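Local coordinates for protein possible MarR-transcriptional regulator (Streptomyces coelicolor, PDB 4B8X) that is of unknown specific function but, as a winged-helix member of the MarR family, probably binds DNA and regulates transcription, at residues A[74-78]-A[79-83]. Sequence-based numbering, arbitrary orientation.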
loop_
_atom_site.group_PDB
_atom_site.type_symbol
_atom_site.label_atom_id
_atom_site.label_comp_id
_atom_site.label_asym_id
_atom_site.label_seq_id
_atom_site.Cartn_x
_atom_site.Cartn_y
_atom_site.Cartn_z
ATOM N N ARG A 74 -19.970 4.869 -1.499
ATOM C CA ARG A 74 -20.181 3.761 -0.557
ATOM C C ARG A 74 -20.527 4.266 0.862
ATOM O O ARG A 74 -21.288 3.635 1.590
ATOM C CB ARG A 74 -18.960 2.831 -0.511
ATOM C CG ARG A 74 -18.670 2.079 -1.807
ATOM C CD ARG A 74 -19.615 0.909 -2.009
ATOM N NE ARG A 74 -19.760 0.093 -0.808
ATOM C CZ ARG A 74 -19.381 -1.178 -0.703
ATOM N NH1 ARG A 74 -18.829 -1.811 -1.734
ATOM N NH2 ARG A 74 -19.567 -1.817 0.441
ATOM N N LEU A 75 -19.974 5.415 1.247
ATOM C CA LEU A 75 -20.318 6.036 2.525
ATOM C C LEU A 75 -21.767 6.532 2.474
ATOM O O LEU A 75 -22.490 6.419 3.470
ATOM C CB LEU A 75 -19.354 7.164 2.904
ATOM C CG LEU A 75 -17.945 6.672 3.270
ATOM C CD1 LEU A 75 -16.970 7.851 3.325
ATOM C CD2 LEU A 75 -17.937 5.900 4.583
ATOM N N VAL A 76 -22.202 7.070 1.323
ATOM C CA VAL A 76 -23.600 7.480 1.157
ATOM C C VAL A 76 -24.512 6.252 1.247
ATOM O O VAL A 76 -25.543 6.285 1.913
ATOM C CB VAL A 76 -23.843 8.189 -0.204
ATOM C CG1 VAL A 76 -25.336 8.401 -0.456
ATOM C CG2 VAL A 76 -23.063 9.490 -0.267
ATOM N N ARG A 77 -24.132 5.182 0.563
ATOM C CA ARG A 77 -24.926 3.956 0.582
ATOM C C ARG A 77 -25.185 3.482 2.022
ATOM O O ARG A 77 -26.282 3.005 2.360
ATOM C CB ARG A 77 -24.219 2.891 -0.269
ATOM C CG ARG A 77 -25.050 1.687 -0.617
ATOM C CD ARG A 77 -24.179 0.593 -1.226
ATOM N NE ARG A 77 -23.454 0.983 -2.438
ATOM C CZ ARG A 77 -22.643 0.163 -3.119
ATOM N NH1 ARG A 77 -22.388 -1.075 -2.673
ATOM N NH2 ARG A 77 -22.041 0.594 -4.215
ATOM N N SER A 78 -24.187 3.680 2.885
ATOM C CA SER A 78 -24.252 3.285 4.297
ATOM C C SER A 78 -24.902 4.350 5.232
ATOM O O SER A 78 -25.003 4.128 6.460
ATOM C CB SER A 78 -22.830 2.959 4.830
ATOM O OG SER A 78 -22.178 1.948 4.051
ATOM N N GLY A 79 -25.321 5.487 4.674
ATOM C CA GLY A 79 -25.892 6.570 5.481
ATOM C C GLY A 79 -24.923 7.405 6.291
ATOM O O GLY A 79 -25.342 8.136 7.191
ATOM N N LEU A 80 -23.641 7.318 5.944
ATOM C CA LEU A 80 -22.583 7.972 6.727
ATOM C C LEU A 80 -22.156 9.338 6.180
ATOM O O LEU A 80 -21.522 10.116 6.907
ATOM C CB LEU A 80 -21.378 7.032 6.825
ATOM C CG LEU A 80 -21.696 5.609 7.308
ATOM C CD1 LEU A 80 -20.401 4.808 7.412
ATOM C CD2 LEU A 80 -22.487 5.552 8.623
ATOM N N VAL A 81 -22.474 9.609 4.915
ATOM C CA VAL A 81 -22.179 10.843 4.247
ATOM C C VAL A 81 -23.404 11.176 3.376
ATOM O O VAL A 81 -24.149 10.277 2.969
ATOM C CB VAL A 81 -20.910 10.668 3.364
ATOM C CG1 VAL A 81 -20.753 11.776 2.310
ATOM C CG2 VAL A 81 -19.687 10.556 4.261
ATOM N N ALA A 82 -23.587 12.462 3.121
ATOM C CA ALA A 82 -24.531 12.985 2.144
ATOM C C ALA A 82 -23.801 13.877 1.138
ATOM O O ALA A 82 -22.833 14.521 1.463
ATOM C CB ALA A 82 -25.626 13.776 2.859
ATOM N N LYS A 83 -24.258 13.878 -0.112
ATOM C CA LYS A 83 -23.715 14.731 -1.163
ATOM C C LYS A 83 -24.687 15.838 -1.543
ATOM O O LYS A 83 -25.913 15.660 -1.486
ATOM C CB LYS A 83 -23.488 13.894 -2.432
ATOM C CG LYS A 83 -22.445 12.806 -2.255
ATOM C CD LYS A 83 -21.935 12.274 -3.580
ATOM C CE LYS A 83 -23.068 11.933 -4.513
ATOM N NZ LYS A 83 -22.592 11.126 -5.664
#
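L80 N donates to L75 O at 2.9 Å, with an N-H...O angle of 157° and the donor tilted somewhat out of the carbonyl plane, whereas G79 N reaches V76 O, also at 2.9 Å, from above the carbonyl plane. The two backbone bonds close the end of helix 65-77, and with G79 at positive phi (75°), which suits glycine, this is a Schellman motif. One more backbone approach lies further along, where the CA-H of V76 points at V81 O (3.4 Å).

Around this frame the side chains fold together. L80 CD1 meets L75 CD2 at 3.9 Å, the two leucines crossing at about a right angle, and L80 CG rests against S78 CB. With CG of L75 turned anti to its carbonyl carbon (chi1 -70°), the branches part: CD2 goes to L80 and CD1 lies against V81 CG2, which L75 CB also touches, at 3.7 Å. On another flank V76 CG2 touches V81 CG1 and, across its line, K83 CG at 3.9 Å; beyond that, the lysine's NZ forms a salt bridge with D73.

L75 and V81 also touch L41 of helix 35-45, and L80 touches V104 of helix 99-114, so the turn from helix 65-77 into strand 81-85 packs on both helices. Cutting L80 back to an alanine would probably leave L75 CD2 and S78 CB without their apolar mate and open a gap toward V104.

The chemistry divides the work: main-chain bonds take up the carbonyls of L75 and V76 in the last turn of what is probably the DNA-recognition helix, as in other MarR proteins, while aliphatic contacts, together with the K83-D73 salt bridge, hold the first wing strand, 81-85, against it.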